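Local coordinates for protein putative acid phosphatase WZB (Escherichia coli, PDB 2WMY) that probably removes phosphate from tyrosine side chains of proteins, as a member of the low molecular weight protein tyrosine phosphatase family, at residues S54-R57 with V58-N62; L136-Q139 with A140-W144; R31-P34 with S35-I38. The protein carries 1 engineered substitution. One frame throughout, in Å; residues are numbered along the deposited sequence.

Contact 1. Residues S54-R57 with V58-N62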
loop_
_atom_site.group_PDB
_atom_site.type_symbol
_atom_site.label_atom_id
_atom_site.label_comp_id
_atom_site.label_asym_id
_atom_site.label_seq_id
_atom_site.Cartn_x
_atom_site.Cartn_y
_atom_site.Cartn_z
ATOM N N SER A 54 -3.208 3.143 15.434
ATOM C CA SER A 54 -3.167 4.511 14.914
ATOM C C SER A 54 -3.617 4.565 13.449
ATOM O O SER A 54 -4.208 5.556 13.003
ATOM C CB SER A 54 -1.768 5.111 15.073
ATOM O OG SER A 54 -1.466 5.306 16.445
ATOM N N ALA A 55 -3.342 3.493 12.708
ATOM C CA ALA A 55 -3.793 3.398 11.321
ATOM C C ALA A 55 -5.312 3.330 11.265
ATOM O O ALA A 55 -5.939 3.974 10.428
ATOM C CB ALA A 55 -3.187 2.188 10.643
ATOM N N ILE A 56 -5.894 2.538 12.159
ATOM C CA ILE A 56 -7.348 2.444 12.275
ATOM C C ILE A 56 -7.975 3.766 12.733
ATOM O O ILE A 56 -9.046 4.141 12.264
ATOM C CB ILE A 56 -7.772 1.316 13.239
ATOM C CG1 ILE A 56 -7.277 -0.031 12.719
ATOM C CG2 ILE A 56 -9.288 1.296 13.410
ATOM C CD1 ILE A 56 -7.465 -1.166 13.676
ATOM N N ARG A 57 -7.313 4.468 13.649
ATOM C CA ARG A 57 -7.789 5.782 14.084
ATOM C C ARG A 57 -7.897 6.764 12.919
ATOM O O ARG A 57 -8.967 7.324 12.668
ATOM C CB ARG A 57 -6.883 6.383 15.160
ATOM C CG ARG A 57 -7.418 6.246 16.570
ATOM C CD ARG A 57 -6.879 7.344 17.485
ATOM N NE ARG A 57 -5.426 7.453 17.414
ATOM C CZ ARG A 57 -4.586 6.592 17.978
ATOM N NH1 ARG A 57 -5.053 5.552 18.659
ATOM N NH2 ARG A 57 -3.278 6.769 17.858
ATOM N N VAL A 58 -6.793 6.975 12.209
ATOM C CA VAL A 58 -6.796 7.953 11.129
ATOM C C VAL A 58 -7.751 7.540 10.026
ATOM O O VAL A 58 -8.376 8.386 9.392
ATOM C CB VAL A 58 -5.389 8.249 10.557
ATOM C CG1 VAL A 58 -4.894 7.106 9.658
ATOM C CG2 VAL A 58 -5.413 9.577 9.789
ATOM N N ALA A 59 -7.874 6.236 9.811
ATOM C CA ALA A 59 -8.748 5.731 8.768
ATOM C C ALA A 59 -10.211 6.032 9.096
ATOM O O ALA A 59 -10.910 6.687 8.316
ATOM C CB ALA A 59 -8.535 4.244 8.579
ATOM N N GLU A 60 -10.677 5.559 10.246
ATOM C CA GLU A 60 -12.079 5.770 10.613
ATOM C C GLU A 60 -12.422 7.256 10.702
ATOM O O GLU A 60 -13.481 7.688 10.249
ATOM C CB GLU A 60 -12.434 5.040 11.911
ATOM C CG GLU A 60 -12.686 3.553 11.701
ATOM C CD GLU A 60 -12.906 2.795 12.994
ATOM O OE1 GLU A 60 -13.176 3.442 14.031
ATOM O OE2 GLU A 60 -12.808 1.548 12.968
ATOM N N LYS A 61 -11.512 8.028 11.286
ATOM C CA LYS A 61 -11.642 9.481 11.341
ATOM C C LYS A 61 -11.961 10.060 9.966
ATOM O O LYS A 61 -12.689 11.049 9.858
ATOM C CB LYS A 61 -10.356 10.089 11.896
ATOM C CG LYS A 61 -10.267 11.598 11.849
ATOM C CD LYS A 61 -9.050 12.050 12.640
ATOM C CE LYS A 61 -8.446 13.317 12.074
ATOM N NZ LYS A 61 -7.138 13.602 12.722
ATOM N N ASN A 62 -11.427 9.431 8.921
ATOM C CA ASN A 62 -11.705 9.835 7.542
ATOM C C ASN A 62 -12.754 8.965 6.830
ATOM O O ASN A 62 -12.887 9.016 5.608
ATOM C CB ASN A 62 -10.414 9.871 6.717
ATOM C CG ASN A 62 -9.529 11.067 7.056
ATOM O OD1 ASN A 62 -9.597 12.114 6.408
ATOM N ND2 ASN A 62 -8.700 10.914 8.075
#

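Contact 2. Residues L136-Q139 with A140-W144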
loop_
_atom_site.group_PDB
_atom_site.type_symbol
_atom_site.label_atom_id
_atom_site.label_comp_id
_atom_site.label_asym_id
_atom_site.label_seq_id
_atom_site.Cartn_x
_atom_site.Cartn_y
_atom_site.Cartn_z
ATOM N N LEU A 136 -1.465 11.815 2.054
ATOM C CA LEU A 136 -0.592 11.446 0.949
ATOM C C LEU A 136 -1.092 10.193 0.230
ATOM O O LEU A 136 -1.103 10.140 -0.994
ATOM C CB LEU A 136 0.832 11.235 1.444
ATOM C CG LEU A 136 1.642 12.475 1.819
ATOM C CD1 LEU A 136 2.950 12.046 2.470
ATOM C CD2 LEU A 136 1.902 13.382 0.601
ATOM N N LEU A 137 -1.492 9.183 0.997
ATOM C CA LEU A 137 -2.015 7.951 0.413
ATOM C C LEU A 137 -3.293 8.223 -0.366
ATOM O O LEU A 137 -3.547 7.623 -1.414
ATOM C CB LEU A 137 -2.269 6.904 1.502
ATOM C CG LEU A 137 -1.024 6.143 1.973
ATOM C CD1 LEU A 137 -1.372 5.170 3.079
ATOM C CD2 LEU A 137 -0.374 5.403 0.814
ATOM N N GLU A 138 -4.096 9.145 0.150
ATOM C CA GLU A 138 -5.378 9.448 -0.460
ATOM C C GLU A 138 -5.178 10.167 -1.783
ATOM O O GLU A 138 -5.806 9.822 -2.783
ATOM C CB GLU A 138 -6.250 10.282 0.490
ATOM C CG GLU A 138 -7.585 10.687 -0.102
ATOM C CD GLU A 138 -8.567 11.179 0.944
ATOM O OE1 GLU A 138 -8.174 11.995 1.808
ATOM O OE2 GLU A 138 -9.736 10.747 0.898
ATOM N N GLN A 139 -4.300 11.166 -1.778
ATOM C CA GLN A 139 -3.987 11.929 -2.981
ATOM C C GLN A 139 -3.316 11.034 -4.030
ATOM O O GLN A 139 -3.637 11.100 -5.210
ATOM C CB GLN A 139 -3.090 13.130 -2.639
ATOM C CG GLN A 139 -2.718 13.999 -3.821
ATOM C CD GLN A 139 -1.903 15.222 -3.425
ATOM O OE1 GLN A 139 -0.877 15.112 -2.756
ATOM N NE2 GLN A 139 -2.360 16.393 -3.849
ATOM N N ALA A 140 -2.391 10.189 -3.589
ATOM C CA ALA A 140 -1.716 9.258 -4.493
ATOM C C ALA A 140 -2.704 8.269 -5.114
ATOM O O ALA A 140 -2.604 7.934 -6.305
ATOM C CB ALA A 140 -0.616 8.518 -3.755
ATOM N N SER A 141 -3.655 7.808 -4.300
ATOM C CA SER A 141 -4.691 6.865 -4.741
ATOM C C SER A 141 -5.626 7.445 -5.799
ATOM O O SER A 141 -5.958 6.776 -6.775
ATOM C CB SER A 141 -5.535 6.387 -3.552
ATOM O OG SER A 141 -4.749 5.625 -2.663
ATOM N N LYS A 142 -6.078 8.677 -5.586
ATOM C CA LYS A 142 -6.947 9.330 -6.560
ATOM C C LYS A 142 -6.244 9.410 -7.910
ATOM O O LYS A 142 -6.841 9.147 -8.946
ATOM C CB LYS A 142 -7.365 10.730 -6.087
ATOM C CG LYS A 142 -8.339 10.726 -4.912
ATOM C CD LYS A 142 -8.548 12.129 -4.343
ATOM C CE LYS A 142 -9.377 12.095 -3.064
ATOM N NZ LYS A 142 -9.366 13.396 -2.323
ATOM N N ARG A 143 -4.967 9.760 -7.893
ATOM C CA ARG A 143 -4.224 9.904 -9.140
ATOM C C ARG A 143 -3.935 8.566 -9.820
ATOM O O ARG A 143 -3.997 8.475 -11.042
ATOM C CB ARG A 143 -2.948 10.712 -8.921
ATOM C CG ARG A 143 -3.233 12.092 -8.350
ATOM C CD ARG A 143 -1.980 12.941 -8.211
ATOM N NE ARG A 143 -2.321 14.294 -7.781
ATOM C CZ ARG A 143 -1.457 15.299 -7.703
ATOM N NH1 ARG A 143 -0.185 15.117 -8.030
ATOM N NH2 ARG A 143 -1.871 16.492 -7.303
ATOM N N TRP A 144 -3.643 7.526 -9.039
ATOM C CA TRP A 144 -3.487 6.195 -9.625
ATOM C C TRP A 144 -4.796 5.729 -10.249
ATOM O O TRP A 144 -4.794 5.065 -11.278
ATOM C CB TRP A 144 -2.965 5.167 -8.610
ATOM C CG TRP A 144 -1.476 4.940 -8.708
ATOM C CD1 TRP A 144 -0.542 5.186 -7.748
ATOM C CD2 TRP A 144 -0.759 4.433 -9.844
ATOM N NE1 TRP A 144 0.713 4.859 -8.211
ATOM C CE2 TRP A 144 0.605 4.391 -9.494
ATOM C CE3 TRP A 144 -1.140 4.013 -11.123
ATOM C CZ2 TRP A 144 1.593 3.949 -10.378
ATOM C CZ3 TRP A 144 -0.155 3.566 -11.999
ATOM C CH2 TRP A 144 1.194 3.543 -11.623
#

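Contact 3. Residues R31-P34 with S35-I38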
loop_
_atom_site.group_PDB
_atom_site.type_symbol
_atom_site.label_atom_id
_atom_site.label_comp_id
_atom_site.label_asym_id
_atom_site.label_seq_id
_atom_site.Cartn_x
_atom_site.Cartn_y
_atom_site.Cartn_z
ATOM N N ARG A 31 -12.039 1.276 -2.916
ATOM C CA ARG A 31 -13.068 2.303 -2.924
ATOM C C ARG A 31 -13.229 2.922 -4.315
ATOM O O ARG A 31 -14.346 3.162 -4.777
ATOM C CB ARG A 31 -12.619 3.393 -1.960
ATOM C CG ARG A 31 -13.674 4.064 -1.127
ATOM C CD ARG A 31 -13.014 5.239 -0.410
ATOM N NE ARG A 31 -13.648 5.587 0.853
ATOM C CZ ARG A 31 -13.282 6.623 1.602
ATOM N NH1 ARG A 31 -12.290 7.410 1.203
ATOM N NH2 ARG A 31 -13.907 6.875 2.745
ATOM N N LEU A 32 -12.101 3.192 -4.968
ATOM C CA LEU A 32 -12.083 3.917 -6.236
ATOM C C LEU A 32 -12.211 2.999 -7.451
ATOM O O LEU A 32 -12.756 3.391 -8.484
ATOM C CB LEU A 32 -10.799 4.745 -6.352
ATOM C CG LEU A 32 -10.653 5.902 -5.366
ATOM C CD1 LEU A 32 -9.200 6.329 -5.262
ATOM C CD2 LEU A 32 -11.540 7.075 -5.782
ATOM N N LEU A 33 -11.695 1.783 -7.328
ATOM C CA LEU A 33 -11.710 0.830 -8.430
ATOM C C LEU A 33 -12.290 -0.499 -7.943
ATOM O O LEU A 33 -11.561 -1.474 -7.750
ATOM C CB LEU A 33 -10.295 0.645 -8.981
ATOM C CG LEU A 33 -9.486 1.935 -9.174
ATOM C CD1 LEU A 33 -8.001 1.647 -9.220
ATOM C CD2 LEU A 33 -9.930 2.691 -10.425
ATOM N N PRO A 34 -13.617 -0.536 -7.751
ATOM C CA PRO A 34 -14.343 -1.633 -7.098
ATOM C C PRO A 34 -14.255 -2.963 -7.839
ATOM O O PRO A 34 -14.491 -4.004 -7.233
ATOM C CB PRO A 34 -15.801 -1.146 -7.105
ATOM C CG PRO A 34 -15.735 0.321 -7.392
ATOM C CD PRO A 34 -14.530 0.507 -8.247
ATOM N N SER A 35 -13.925 -2.936 -9.125
ATOM C CA SER A 35 -13.985 -4.147 -9.938
ATOM C C SER A 35 -12.664 -4.904 -9.994
ATOM O O SER A 35 -12.584 -5.971 -10.601
ATOM C CB SER A 35 -14.451 -3.815 -11.356
ATOM O OG SER A 35 -13.537 -2.939 -11.990
ATOM N N LYS A 36 -11.630 -4.358 -9.363
ATOM C CA LYS A 36 -10.302 -4.963 -9.431
ATOM C C LYS A 36 -9.963 -5.782 -8.188
ATOM O O LYS A 36 -10.462 -5.506 -7.101
ATOM C CB LYS A 36 -9.232 -3.888 -9.641
ATOM C CG LYS A 36 -9.437 -3.037 -10.878
ATOM C CD LYS A 36 -8.212 -2.186 -11.150
ATOM C CE LYS A 36 -8.491 -1.134 -12.216
ATOM N NZ LYS A 36 -9.134 -1.713 -13.432
ATOM N N LYS A 37 -9.106 -6.786 -8.360
ATOM C CA LYS A 37 -8.551 -7.520 -7.227
ATOM C C LYS A 37 -7.408 -6.720 -6.603
ATOM O O LYS A 37 -6.328 -6.601 -7.188
ATOM C CB LYS A 37 -8.051 -8.901 -7.658
ATOM C CG LYS A 37 -7.588 -9.777 -6.499
ATOM C CD LYS A 37 -7.089 -11.145 -6.971
ATOM C CE LYS A 37 -5.864 -11.011 -7.868
ATOM N NZ LYS A 37 -5.143 -12.305 -8.013
ATOM N N ILE A 38 -7.652 -6.159 -5.423
ATOM C CA ILE A 38 -6.659 -5.308 -4.770
ATOM C C ILE A 38 -6.307 -5.810 -3.380
ATOM O O ILE A 38 -7.159 -5.852 -2.493
ATOM C CB ILE A 38 -7.124 -3.845 -4.703
ATOM C CG1 ILE A 38 -7.332 -3.306 -6.123
ATOM C CG2 ILE A 38 -6.105 -2.989 -3.962
ATOM C CD1 ILE A 38 -7.903 -1.920 -6.180
#

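Contact 1. Residues S54-R57 with V58-N62
Ser54 hands its carbonyl oxygen to the amide of Val58, Val58 N to Ser54 O measuring 3.1 Å with a nearly straight N-H, and so opens a run of four i to i+4 bonds through most of the short helix 53-61. The methyl CG1 of Val58 lies against the same turn, 3.4 Å from Ala55 O. Its chi1 of 76° places CG1 between the backbone N and the carbonyl carbon, where it leans back over the preceding turn. Ala55 O also receives Ala59 N, and the CB of Ala59 lies close by it. At Ile56 the carbonyl oxygen is held by Glu60 N, while the side chains run alongside one another: the branch CG2 of Ile56 flanks the carboxylate of Glu60 at OE2, 3.6 Å away, a contact of a methyl with a charged group and not a polar bond. Arg57 closes the series, Lys61 N reaching Arg57 O at 3.0 Å. The Arg57 chain bends at chi3 and turns back along the helix, and CA of Ser54 lies against one face of the guanidinium, offset toward its rim; NH2 then forms a salt bridge with Asp127. Beyond the last turn, Asn62 folds back so that ND2 of Asn62 meets Val58 O at 2.9 Å, with the oxygen in the amide plane, and this side-chain bond accompanies weak backbone bonds from Asn62 N to Val58 O and Ala59 O. Lys61 is tied to Asp131, so salt bridges join this short helix to helix 127-147 at two places. Val58 packs on Asp131 and Tyr134 of that same helix, and together with Ala55 it also meets Ile24 of helix 21-32; Ala55 and Ala59 rest on Leu66 of the following loop.

Contact 2. Residues L136-Q139 with A140-W144
Gln139 and Arg143, one turn apart on helix 127-147, run side by side and point the same way. Arg143 can be followed outward from its CB, which lies 3.8 Å from Gln139 O. Arg143 CG comes nearer, 3.3 Å from Gln139 O, because chi1 of -58° puts it beside the backbone N, on the side of the preceding turn where that oxygen lies. CD passes the oxygen and the chain runs straight on to Arg143 NE, 4.0 Å from Gln139 CG. At the tip, Gln139 CD sits over one face of the guanidinium, offset toward its rim, and the amide is turned 49° against that plane. Gln139 NE2 and Arg143 NH2 are both donors, so their proximity is packing; the polar end of Arg143 is held instead through NH1 by the carbonyl oxygen of Trp113.

This is the long C-terminal helix that covers one side of the parallel sheet in the low molecular weight phosphatase fold; one of its faces is buried and another looks outward in part. On the inner face Ser141 bonds twice to Leu137 O, OG at 2.6 Å and N at 2.9 Å, from opposite faces of the carbonyl plane. The hydroxyl of a buried serine is thereby satisfied within its own helix, while Leu137 packs on Ile24 and Leu28 of helix 21-32.

On a more exposed flank, Lys142 lies alongside Glu138, its CE 3.7 Å from Glu138 CG. Their opposite charges probably attract weakly, Glu138 OE2 standing 4.2 Å from Lys142 NZ, beyond a salt bridge.

Contact 3. Residues R31-P34 with S35-I38
The beta-alpha-beta crossover from strand 10-15 through helix 21-32 to strand 37-42 makes its final reversal in a type I beta turn, where Leu33 and Lys36 meet. Leu33 is the first residue to leave helical geometry, and Pro34 and Ser35 occupy the two central positions. The turn is closed by a weak bond, Lys36 N to Leu33 O at 3.3 Å, long although the N-H points well at the oxygen, with an angle of 167°. Pro34 suits its position: its ring holds phi near the value required there, and the closing bond needs no N-H from the second residue of the turn, so the proline costs nothing.

The side chains of Leu33 and Lys36 cross obliquely. The aliphatic portion of the lysine does the touching: Lys36 CD and CE each lie 4.1 Å from Leu33 CB, and Lys36 CE is as near to Leu33 CD1. A bend at chi4, -50°, then turns the ammonium off the line of the chain. Replacing Lys36 by an alanine would probably leave the CB and CD1 of Leu33 without the methylene cover that CD and CE supply. Ile38, the second residue of the strand, sends CD1 back to within 4.0 Å of Leu33 O and thus borders the turn from the strand side. Farther on, Ile38 packs against Ile11 of strand 10-15, while Leu33 touches Ala145 of helix 127-147.

With one weak hydrogen bond and a few apolar contacts near 4 Å, this surface turn appears to owe its shape as much to the proline and to the flanking helix and strand as to any strong polar tie.

Overall arrangement
Contact 3 comes first along the chain, at the turn that carries helix 21-32 into the sheet, and touches both of the others. Leu32 CD1 lies 3.6 Å from Ser141 O of contact 2, and Arg31 NH2 lies 3.7 Å from Asn62 O of contact 1. Contacts 1 and 2 do not touch, their nearest atoms being about 5 Å apart, yet Ile24 of helix 21-32 meets side chains of both. The predicted active site lies nearer these two: the side chain of Leu137 is about 4 Å from that of Arg21 and about 8 Å from that of the probable nucleophile Cys15, and the side chain of Ala55 is about 9 Å from that of Cys15. Contact 3 lies away from it.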